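Local coordinates for encapsulated ferritin (Haliangium ochraceum, PDB 5N5F), which oxidises iron(II) to iron(III) as a ferritin-like ferroxidase, a cargo of the encapsulin nanocompartment, here represented by its N-terminal domain, which crystallises as a decameric ring, at residues L13-E16 with E17-N20; W37-Q40 with R41-C45; L69-I72 with R73-P77. All blocks are in the same frame, centred on the assembly; numbering follows the deposited sequence.

Interaction 1 of 3, residues L13-E16 with E17-N20; sequences LLSE and ETKN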
ATOM      1  N   LEU B  13     -16.826  20.054   5.273  1.00 48.91           N
ATOM      2  CA  LEU B  13     -16.599  20.946   4.144  1.00 51.78           C
ATOM      3  C   LEU B  13     -17.215  20.438   2.847  1.00 51.71           C
ATOM      4  O   LEU B  13     -17.320  21.211   1.887  1.00 44.64           O
ATOM      5  CB  LEU B  13     -15.097  21.162   3.939  1.00 48.97           C
ATOM      6  CG  LEU B  13     -14.337  21.882   5.052  1.00 50.43           C
ATOM      7  CD1 LEU B  13     -12.886  22.073   4.642  1.00 53.28           C
ATOM      8  CD2 LEU B  13     -14.968  23.227   5.394  1.00 46.26           C
ATOM      9  N   LEU B  14     -17.621  19.173   2.791  1.00 48.38           N
ATOM     10  CA  LEU B  14     -18.181  18.582   1.586  1.00 45.00           C
ATOM     11  C   LEU B  14     -19.700  18.577   1.663  1.00 49.43           C
ATOM     12  O   LEU B  14     -20.280  18.229   2.697  1.00 51.57           O
ATOM     13  CB  LEU B  14     -17.670  17.150   1.396  1.00 43.81           C
ATOM     14  CG  LEU B  14     -16.154  16.954   1.407  1.00 44.02           C
ATOM     15  CD1 LEU B  14     -15.800  15.472   1.346  1.00 39.63           C
ATOM     16  CD2 LEU B  14     -15.506  17.698   0.255  1.00 42.04           C
ATOM     17  N   SER B  15     -20.344  18.961   0.564  1.00 44.22           N
ATOM     18  CA  SER B  15     -21.793  18.863   0.489  1.00 47.00           C
ATOM     19  C   SER B  15     -22.224  17.405   0.596  1.00 51.18           C
ATOM     20  O   SER B  15     -21.469  16.485   0.265  1.00 44.26           O
ATOM     21  CB  SER B  15     -22.304  19.458  -0.821  1.00 44.38           C
ATOM     22  OG  SER B  15     -21.954  18.638  -1.923  1.00 43.38           O
ATOM     23  N   GLU B  16     -23.456  17.198   1.066  1.00 56.10           N
ATOM     24  CA  GLU B  16     -23.980  15.840   1.171  1.00 59.29           C
ATOM     25  C   GLU B  16     -24.094  15.185  -0.198  1.00 54.14           C
ATOM     26  O   GLU B  16     -24.039  13.956  -0.305  1.00 52.81           O
ATOM     27  CB  GLU B  16     -25.340  15.851   1.871  1.00 65.12           C
ATOM     28  CG  GLU B  16     -25.882  14.466   2.211  1.00 66.35           C
ATOM     29  CD  GLU B  16     -25.019  13.727   3.222  1.00 67.75           C
ATOM     30  OE1 GLU B  16     -24.208  14.387   3.905  1.00 77.24           O
ATOM     31  OE2 GLU B  16     -25.149  12.488   3.332  1.00 58.70           O
ATOM     32  N   GLU B  17     -24.244  15.985  -1.256  1.00 56.33           N
ATOM     33  CA  GLU B  17     -24.288  15.423  -2.602  1.00 52.85           C
ATOM     34  C   GLU B  17     -22.914  14.925  -3.029  1.00 47.96           C
ATOM     35  O   GLU B  17     -22.797  13.862  -3.651  1.00 43.47           O
ATOM     36  CB  GLU B  17     -24.816  16.461  -3.592  1.00 56.09           C
ATOM     37  CG  GLU B  17     -26.283  16.826  -3.390  1.00 78.64           C
ATOM     38  CD  GLU B  17     -26.524  17.656  -2.141  1.00 99.55           C
ATOM     39  OE1 GLU B  17     -25.621  18.427  -1.751  1.00 76.02           O
ATOM     40  OE2 GLU B  17     -27.616  17.532  -1.546  1.00111.02           O
ATOM     41  N   THR B  18     -21.861  15.677  -2.702  1.00 44.10           N
ATOM     42  CA  THR B  18     -20.509  15.219  -2.997  1.00 41.75           C
ATOM     43  C   THR B  18     -20.217  13.898  -2.298  1.00 40.01           C
ATOM     44  O   THR B  18     -19.630  12.987  -2.895  1.00 38.69           O
ATOM     45  CB  THR B  18     -19.493  16.282  -2.579  1.00 40.75           C
ATOM     46  OG1 THR B  18     -19.710  17.478  -3.339  1.00 41.28           O
ATOM     47  CG2 THR B  18     -18.066  15.800  -2.814  1.00 41.93           C
ATOM     48  N   LYS B  19     -20.624  13.772  -1.033  1.00 41.65           N
ATOM     49  CA  LYS B  19     -20.329  12.556  -0.283  1.00 42.92           C
ATOM     50  C   LYS B  19     -21.117  11.366  -0.819  1.00 39.33           C
ATOM     51  O   LYS B  19     -20.590  10.251  -0.893  1.00 38.15           O
ATOM     52  CB  LYS B  19     -20.618  12.777   1.201  1.00 48.58           C
ATOM     53  CG  LYS B  19     -19.749  13.857   1.833  1.00 40.06           C
ATOM     54  CD  LYS B  19     -19.611  13.666   3.335  1.00 53.22           C
ATOM     55  CE  LYS B  19     -20.872  14.067   4.078  1.00 60.19           C
ATOM     56  NZ  LYS B  19     -20.872  15.513   4.420  1.00 59.03           N
ATOM     57  N   ASN B  20     -22.379  11.580  -1.203  1.00 38.99           N
ATOM     58  CA  ASN B  20     -23.147  10.499  -1.812  1.00 42.36           C
ATOM     59  C   ASN B  20     -22.603  10.142  -3.188  1.00 37.95           C
ATOM     60  O   ASN B  20     -22.632   8.970  -3.579  1.00 31.90           O
ATOM     61  CB  ASN B  20     -24.622  10.887  -1.905  1.00 48.08           C
ATOM     62  CG  ASN B  20     -25.306  10.893  -0.553  1.00 51.75           C
ATOM     63  OD1 ASN B  20     -25.063  10.021   0.283  1.00 50.24           O
ATOM     64  ND2 ASN B  20     -26.162  11.881  -0.328  1.00 54.03           N
TER

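Interaction 2 of 3, residues W37-Q40 with R41-C45; sequences WYQQ and RADAC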
ATOM      1  N   TRP B  37     -10.787  -8.166 -13.016  1.00 31.64           N
ATOM      2  CA  TRP B  37     -10.123  -9.267 -12.324  1.00 38.56           C
ATOM      3  C   TRP B  37     -10.787 -10.609 -12.614  1.00 36.61           C
ATOM      4  O   TRP B  37     -10.099 -11.634 -12.688  1.00 31.31           O
ATOM      5  CB  TRP B  37     -10.107  -8.995 -10.821  1.00 41.25           C
ATOM      6  CG  TRP B  37      -9.368  -7.747 -10.456  1.00 40.87           C
ATOM      7  CD1 TRP B  37      -8.477  -7.062 -11.235  1.00 47.94           C
ATOM      8  CD2 TRP B  37      -9.460  -7.024  -9.224  1.00 42.86           C
ATOM      9  NE1 TRP B  37      -8.008  -5.959 -10.561  1.00 48.54           N
ATOM     10  CE2 TRP B  37      -8.595  -5.915  -9.323  1.00 50.27           C
ATOM     11  CE3 TRP B  37     -10.190  -7.206  -8.046  1.00 42.38           C
ATOM     12  CZ2 TRP B  37      -8.440  -4.994  -8.290  1.00 48.45           C
ATOM     13  CZ3 TRP B  37     -10.035  -6.292  -7.021  1.00 41.53           C
ATOM     14  CH2 TRP B  37      -9.167  -5.199  -7.149  1.00 47.28           C
ATOM     15  N   TYR B  38     -12.109 -10.630 -12.784  1.00 32.39           N
ATOM     16  CA  TYR B  38     -12.779 -11.892 -13.087  1.00 33.30           C
ATOM     17  C   TYR B  38     -12.383 -12.406 -14.464  1.00 33.50           C
ATOM     18  O   TYR B  38     -12.131 -13.603 -14.636  1.00 32.21           O
ATOM     19  CB  TYR B  38     -14.295 -11.726 -12.997  1.00 32.15           C
ATOM     20  CG  TYR B  38     -14.837 -11.657 -11.584  1.00 39.99           C
ATOM     21  CD1 TYR B  38     -14.002 -11.414 -10.497  1.00 40.65           C
ATOM     22  CD2 TYR B  38     -16.188 -11.846 -11.338  1.00 46.57           C
ATOM     23  CE1 TYR B  38     -14.505 -11.349  -9.209  1.00 45.75           C
ATOM     24  CE2 TYR B  38     -16.700 -11.790 -10.055  1.00 52.02           C
ATOM     25  CZ  TYR B  38     -15.857 -11.540  -8.996  1.00 49.35           C
ATOM     26  OH  TYR B  38     -16.375 -11.482  -7.724  1.00 49.30           O
ATOM     27  N   GLN B  39     -12.317 -11.517 -15.457  1.00 34.53           N
ATOM     28  CA  GLN B  39     -11.924 -11.946 -16.793  1.00 36.55           C
ATOM     29  C   GLN B  39     -10.507 -12.502 -16.792  1.00 37.42           C
ATOM     30  O   GLN B  39     -10.242 -13.549 -17.392  1.00 43.33           O
ATOM     31  CB  GLN B  39     -12.049 -10.782 -17.778  1.00 39.68           C
ATOM     32  CG  GLN B  39     -11.818 -11.176 -19.228  1.00 40.62           C
ATOM     33  CD  GLN B  39     -12.786 -12.243 -19.705  1.00 42.04           C
ATOM     34  OE1 GLN B  39     -14.002 -12.048 -19.691  1.00 43.56           O
ATOM     35  NE2 GLN B  39     -12.249 -13.381 -20.123  1.00 42.09           N
ATOM     36  N   GLN B  40      -9.582 -11.818 -16.114  1.00 34.48           N
ATOM     37  CA  GLN B  40      -8.210 -12.309 -16.028  1.00 36.69           C
ATOM     38  C   GLN B  40      -8.159 -13.696 -15.394  1.00 39.63           C
ATOM     39  O   GLN B  40      -7.473 -14.597 -15.891  1.00 35.72           O
ATOM     40  CB  GLN B  40      -7.357 -11.328 -15.228  1.00 39.31           C
ATOM     41  CG  GLN B  40      -7.073 -10.019 -15.935  1.00 39.41           C
ATOM     42  CD  GLN B  40      -6.193  -9.106 -15.111  1.00 36.91           C
ATOM     43  OE1 GLN B  40      -5.255  -9.558 -14.453  1.00 37.79           O
ATOM     44  NE2 GLN B  40      -6.493  -7.810 -15.136  1.00 39.80           N
ATOM     45  N   ARG B  41      -8.869 -13.883 -14.280  1.00 32.13           N
ATOM     46  CA  ARG B  41      -8.819 -15.167 -13.589  1.00 38.47           C
ATOM     47  C   ARG B  41      -9.522 -16.259 -14.383  1.00 40.02           C
ATOM     48  O   ARG B  41      -9.082 -17.415 -14.363  1.00 37.77           O
ATOM     49  CB  ARG B  41      -9.424 -15.031 -12.192  1.00 34.30           C
ATOM     50  CG  ARG B  41      -8.564 -14.190 -11.252  1.00 39.20           C
ATOM     51  CD  ARG B  41      -8.855 -14.485  -9.790  1.00 44.30           C
ATOM     52  NE  ARG B  41     -10.067 -13.822  -9.321  1.00 47.52           N
ATOM     53  CZ  ARG B  41     -10.101 -12.632  -8.727  1.00 42.23           C
ATOM     54  NH1 ARG B  41      -8.984 -11.948  -8.514  1.00 43.39           N
ATOM     55  NH2 ARG B  41     -11.264 -12.124  -8.339  1.00 40.99           N
ATOM     56  N   ALA B  42     -10.595 -15.918 -15.102  1.00 36.39           N
ATOM     57  CA  ALA B  42     -11.263 -16.906 -15.943  1.00 42.06           C
ATOM     58  C   ALA B  42     -10.381 -17.316 -17.117  1.00 43.92           C
ATOM     59  O   ALA B  42     -10.394 -18.482 -17.531  1.00 50.89           O
ATOM     60  CB  ALA B  42     -12.597 -16.357 -16.442  1.00 41.15           C
ATOM     61  N   ASP B  43      -9.602 -16.377 -17.660  1.00 39.83           N
ATOM     62  CA  ASP B  43      -8.685 -16.705 -18.748  1.00 41.02           C
ATOM     63  C   ASP B  43      -7.629 -17.706 -18.299  1.00 43.11           C
ATOM     64  O   ASP B  43      -7.376 -18.707 -18.978  1.00 39.86           O
ATOM     65  CB  ASP B  43      -8.016 -15.433 -19.268  1.00 40.12           C
ATOM     66  CG  ASP B  43      -8.818 -14.756 -20.358  1.00 51.57           C
ATOM     67  OD1 ASP B  43     -10.036 -15.027 -20.455  1.00 49.03           O
ATOM     68  OD2 ASP B  43      -8.228 -13.950 -21.114  1.00 43.64           O
ATOM     69  N   ALA B  44      -6.978 -17.434 -17.168  1.00 39.85           N
ATOM     70  CA  ALA B  44      -5.945 -18.319 -16.654  1.00 43.25           C
ATOM     71  C   ALA B  44      -6.517 -19.571 -16.006  1.00 44.60           C
ATOM     72  O   ALA B  44      -5.771 -20.529 -15.781  1.00 43.34           O
ATOM     73  CB  ALA B  44      -5.071 -17.571 -15.646  1.00 43.14           C
ATOM     74  N   CYS B  45      -7.814 -19.580 -15.707  1.00 48.98           N
ATOM     75  CA  CYS B  45      -8.465 -20.751 -15.137  1.00 49.84           C
ATOM     76  C   CYS B  45      -8.184 -21.984 -15.986  1.00 53.49           C
ATOM     77  O   CYS B  45      -8.114 -21.908 -17.214  1.00 53.97           O
ATOM     78  CB  CYS B  45      -9.974 -20.509 -15.050  1.00 47.83           C
ATOM     79  SG  CYS B  45     -10.814 -21.371 -13.710  1.00 64.24           S
TER

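Interaction 3 of 3, residues L69-I72 with R73-P77; sequences LEWI and RRRSP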
ATOM      1  N   LEU B  69     -24.121   3.486 -12.309  1.00 29.95           N
ATOM      2  CA  LEU B  69     -23.857   4.590 -13.225  1.00 31.97           C
ATOM      3  C   LEU B  69     -25.139   5.345 -13.546  1.00 32.60           C
ATOM      4  O   LEU B  69     -25.136   6.578 -13.631  1.00 31.95           O
ATOM      5  CB  LEU B  69     -23.198   4.065 -14.502  1.00 32.06           C
ATOM      6  CG  LEU B  69     -22.863   5.093 -15.590  1.00 33.62           C
ATOM      7  CD1 LEU B  69     -21.966   6.223 -15.072  1.00 29.14           C
ATOM      8  CD2 LEU B  69     -22.202   4.397 -16.769  1.00 33.88           C
ATOM      9  N   GLU B  70     -26.251   4.624 -13.712  1.00 34.86           N
ATOM     10  CA  GLU B  70     -27.526   5.288 -13.958  1.00 36.08           C
ATOM     11  C   GLU B  70     -27.931   6.153 -12.773  1.00 39.64           C
ATOM     12  O   GLU B  70     -28.500   7.236 -12.954  1.00 38.50           O
ATOM     13  CB  GLU B  70     -28.608   4.254 -14.269  1.00 41.25           C
ATOM     14  CG  GLU B  70     -30.019   4.836 -14.426  1.00 39.39           C
ATOM     15  CD  GLU B  70     -30.143   5.823 -15.574  1.00 44.67           C
ATOM     16  OE1 GLU B  70     -29.163   5.998 -16.328  1.00 45.14           O
ATOM     17  OE2 GLU B  70     -31.229   6.429 -15.723  1.00 45.23           O
ATOM     18  N   TRP B  71     -27.656   5.696 -11.550  1.00 34.82           N
ATOM     19  CA  TRP B  71     -27.923   6.540 -10.391  1.00 35.40           C
ATOM     20  C   TRP B  71     -27.090   7.815 -10.453  1.00 39.94           C
ATOM     21  O   TRP B  71     -27.601   8.915 -10.208  1.00 36.16           O
ATOM     22  CB  TRP B  71     -27.642   5.778  -9.100  1.00 35.19           C
ATOM     23  CG  TRP B  71     -28.020   6.549  -7.878  1.00 37.70           C
ATOM     24  CD1 TRP B  71     -29.186   6.448  -7.176  1.00 39.48           C
ATOM     25  CD2 TRP B  71     -27.237   7.546  -7.212  1.00 39.57           C
ATOM     26  NE1 TRP B  71     -29.175   7.317  -6.113  1.00 41.41           N
ATOM     27  CE2 TRP B  71     -27.990   8.007  -6.116  1.00 41.21           C
ATOM     28  CE3 TRP B  71     -25.969   8.095  -7.437  1.00 37.18           C
ATOM     29  CZ2 TRP B  71     -27.519   8.986  -5.245  1.00 41.48           C
ATOM     30  CZ3 TRP B  71     -25.505   9.069  -6.573  1.00 37.31           C
ATOM     31  CH2 TRP B  71     -26.278   9.504  -5.490  1.00 38.57           C
ATOM     32  N   ILE B  72     -25.806   7.685 -10.792  1.00 36.03           N
ATOM     33  CA  ILE B  72     -24.950   8.857 -10.948  1.00 36.65           C
ATOM     34  C   ILE B  72     -25.506   9.785 -12.022  1.00 33.99           C
ATOM     35  O   ILE B  72     -25.548  11.009 -11.844  1.00 38.27           O
ATOM     36  CB  ILE B  72     -23.511   8.415 -11.270  1.00 32.41           C
ATOM     37  CG1 ILE B  72     -22.909   7.681 -10.068  1.00 30.89           C
ATOM     38  CG2 ILE B  72     -22.642   9.610 -11.662  1.00 31.92           C
ATOM     39  CD1 ILE B  72     -21.579   7.044 -10.347  1.00 29.53           C
ATOM     40  N   ARG B  73     -25.937   9.223 -13.154  1.00 36.60           N
ATOM     41  CA  ARG B  73     -26.379  10.058 -14.268  1.00 37.58           C
ATOM     42  C   ARG B  73     -27.591  10.897 -13.889  1.00 43.19           C
ATOM     43  O   ARG B  73     -27.728  12.042 -14.337  1.00 37.71           O
ATOM     44  CB  ARG B  73     -26.706   9.196 -15.487  1.00 35.42           C
ATOM     45  CG  ARG B  73     -27.022  10.014 -16.742  1.00 41.42           C
ATOM     46  CD  ARG B  73     -27.793   9.202 -17.767  1.00 41.24           C
ATOM     47  NE  ARG B  73     -29.146   8.901 -17.310  1.00 41.92           N
ATOM     48  CZ  ARG B  73     -30.194   9.706 -17.466  1.00 40.91           C
ATOM     49  NH1 ARG B  73     -30.062  10.880 -18.066  1.00 40.61           N
ATOM     50  NH2 ARG B  73     -31.382   9.335 -17.010  1.00 47.03           N
ATOM     51  N   ARG B  74     -28.494  10.339 -13.084  1.00 36.93           N
ATOM     52  CA  ARG B  74     -29.709  11.054 -12.722  1.00 44.41           C
ATOM     53  C   ARG B  74     -29.458  12.229 -11.786  1.00 45.46           C
ATOM     54  O   ARG B  74     -30.349  13.071 -11.631  1.00 40.31           O
ATOM     55  CB  ARG B  74     -30.705  10.081 -12.086  1.00 41.54           C
ATOM     56  CG  ARG B  74     -31.218   9.028 -13.052  1.00 38.76           C
ATOM     57  CD  ARG B  74     -32.108   8.007 -12.356  1.00 42.09           C
ATOM     58  NE  ARG B  74     -32.553   6.971 -13.283  1.00 42.51           N
ATOM     59  CZ  ARG B  74     -33.505   6.083 -13.018  1.00 41.54           C
ATOM     60  NH1 ARG B  74     -34.127   6.095 -11.846  1.00 45.18           N
ATOM     61  NH2 ARG B  74     -33.836   5.182 -13.931  1.00 39.84           N
ATOM     62  N   ARG B  75     -28.274  12.322 -11.177  1.00 42.07           N
ATOM     63  CA  ARG B  75     -27.972  13.389 -10.230  1.00 40.37           C
ATOM     64  C   ARG B  75     -26.741  14.195 -10.629  1.00 40.26           C
ATOM     65  O   ARG B  75     -26.324  15.083  -9.876  1.00 44.35           O
ATOM     66  CB  ARG B  75     -27.789  12.807  -8.827  1.00 46.35           C
ATOM     67  CG  ARG B  75     -29.076  12.284  -8.219  1.00 48.12           C
ATOM     68  CD  ARG B  75     -28.802  11.442  -6.996  1.00 50.98           C
ATOM     69  NE  ARG B  75     -30.036  10.938  -6.403  1.00 53.96           N
ATOM     70  CZ  ARG B  75     -30.751   9.933  -6.899  1.00 53.70           C
ATOM     71  NH1 ARG B  75     -30.361   9.313  -8.007  1.00 46.21           N
ATOM     72  NH2 ARG B  75     -31.861   9.546  -6.289  1.00 58.06           N
ATOM     73  N   SER B  76     -26.155  13.922 -11.793  1.00 32.74           N
ATOM     74  CA  SER B  76     -24.951  14.620 -12.238  1.00 32.18           C
ATOM     75  C   SER B  76     -25.168  15.149 -13.648  1.00 35.01           C
ATOM     76  O   SER B  76     -25.094  14.377 -14.620  1.00 32.99           O
ATOM     77  CB  SER B  76     -23.730  13.715 -12.202  1.00 33.71           C
ATOM     78  OG  SER B  76     -22.633  14.372 -12.817  1.00 36.28           O
ATOM     79  N   PRO B  77     -25.417  16.452 -13.803  1.00 33.24           N
ATOM     80  CA  PRO B  77     -25.587  17.006 -15.156  1.00 33.52           C
ATOM     81  C   PRO B  77     -24.404  16.749 -16.073  1.00 36.07           C
ATOM     82  O   PRO B  77     -24.602  16.580 -17.282  1.00 36.64           O
ATOM     83  CB  PRO B  77     -25.785  18.508 -14.898  1.00 39.28           C
ATOM     84  CG  PRO B  77     -26.302  18.596 -13.508  1.00 39.93           C
ATOM     85  CD  PRO B  77     -25.671  17.456 -12.755  1.00 36.02           C
TER

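Interaction 1 of 3, residues L13-E16 with E17-N20
The Glu16 carboxylate and the Asn20 amide stand nearly perpendicular, their planes 79° apart. Asn20 ND2 packs against the aliphatic part of Glu16, 3.6 Å from CG, and shares a partner with the carboxylate: both Glu16 OE2 and Asn20 ND2 hydrogen-bond to Ser46 OG of a neighbouring subunit. From the other end of the carboxylate, OE1 meets the Lys19 chain, which crosses Glu16 at about a right angle. This is a loose salt bridge, with 3.6 Å between Glu16 OE1 and Lys19 NZ, and OE1 lies slightly closer to Lys19 CE, at 3.4 Å. Bends at chi3 (-75°) and chi4 (-88°) fold the lysine back so that its ammonium also makes a weak bond to Leu14 O and a bond to Ala11 O. The geometry is that of a helix start: Ser15 is the N-cap of helix 16-44, and the first helical bonds run from Lys19 N to Ser15 O (3.1 Å, in the carbonyl plane) and from Asn20 N to Glu16 O (3.0 Å). Ser15 OG donates to Thr18 OG1 at 2.9 Å. Thr18 OG1 in turn bonds to Asp43 OD2 of a second neighbouring subunit, so a chain of hydrogen bonds runs from Ser15 to that carboxylate across the interface. Along the lysine chain, Leu14 CB rests on Lys19 CG at 3.9 Å.

Interaction 2 of 3, residues W37-Q40 with R41-C45
The last turns of helix 16-44 bring Arg41 back alongside Trp37 O and CB and to the edge of the Tyr38 ring, beside the iron site inferred from relatives: the side chain of Tyr38 lies about 4 Å from that of Glu61, a probable ligand. Regular i to i+4 bonds carry the backbone, Arg41 N reaching Trp37 O at 3.0 Å and Ala44 N reaching Gln40 O at 3.2 Å. Arg41 turns at chi3 (-79°), which folds its guanidinium back along the helix; Trp37 O lies over one guanidinium face, toward its rim, 4.0 Å above its plane. Arg41 NH2 approaches the Tyr38 ring at the edge, 3.4 Å from CE1, with ring and guanidinium planes 57° apart. One turn also separates Gln39 from Asp43. Gln39 NE2 donates a bent bond to Asp43 OD1 at 2.8 Å, the acceptor close to the amide plane but the donor 44° out of the carboxylate plane. Asp43 OD2 serves Thr18 and Ser15 of a neighbouring subunit, and Gln39 OE1 accepts from Lys58. Because Arg41 NH2 is salt-bridged to Glu30 of another subunit, its buried charge is probably balanced across the interface, while both Asp43 oxygens have donors that fix the carboxylate's rotation.

Interaction 3 of 3, residues L69-I72 with R73-P77
Glu70 is gripped by both Arg73 and Arg74, the closely held part of this helix end. Arg73 lies alongside and holds the carboxylate side-on with two nitrogens: NE meets Glu70 OE1 at 3.1 Å and NH2 meets Glu70 OE2 at 3.2 Å, both on syn sides and near the guanidinium plane. Arg74 arrives from the anti side, its NE 2.8 Å from Glu70 OE2, with guanidinium and carboxylate planes 89° apart. All three donors are tilted out of the carboxylate plane, those to OE2 coming from the same face. A bend at chi2 (62°) brings Glu70 to both. Its oxygens also accept from Phe88 N and Thr89 N of a neighbouring subunit; Arg74 hydrogen-bonds to Thr89 OG1 and Arg91 O of that subunit, and Arg73 NH1 salt-bridges Asp80 of its own chain.

Arg75 belongs to the more exposed side, yet its guanidinium lies flat over the Trp71 indole, centres 3.7 Å and planes 8° apart. Extended from CG to NE, Arg75 also sets CD 3.6 Å from the centroid of the six-membered ring, a CH-pi contact. Glu47 of a third subunit hydrogen-bonds to Trp71 NE1 and salt-bridges Arg75 NH2.

Ser76 is the N-cap of helix 77-86, its OG bonded to Phe79 N. Ile72 touches Phe79 of that helix and Met21, Ala24 and Leu25 of helix 16-44, joining the end of helix 48-75 to both.

From the N terminus, interaction 1 opens helix 16-44, interaction 2 ends it, and interaction 3 ends helix 48-75. Each joins adjoining residues, so each closes no more than a helical turn; they run in series, neither nesting nor crossing. Interactions 1 and 2 share one helix yet lie on opposite sides of the chain centre, their centres about 36 Å apart. The chain then turns back along helix 48-75, which brings interaction 3 beside interaction 1, centres about 15 Å apart, with Asn20 O 4.2 Å from Trp71 CZ3. Interactions 2 and 3 stay about 17 Å apart at their nearest atoms. All three reach neighbouring subunits, tying both ends of the helical hairpin into the decamer.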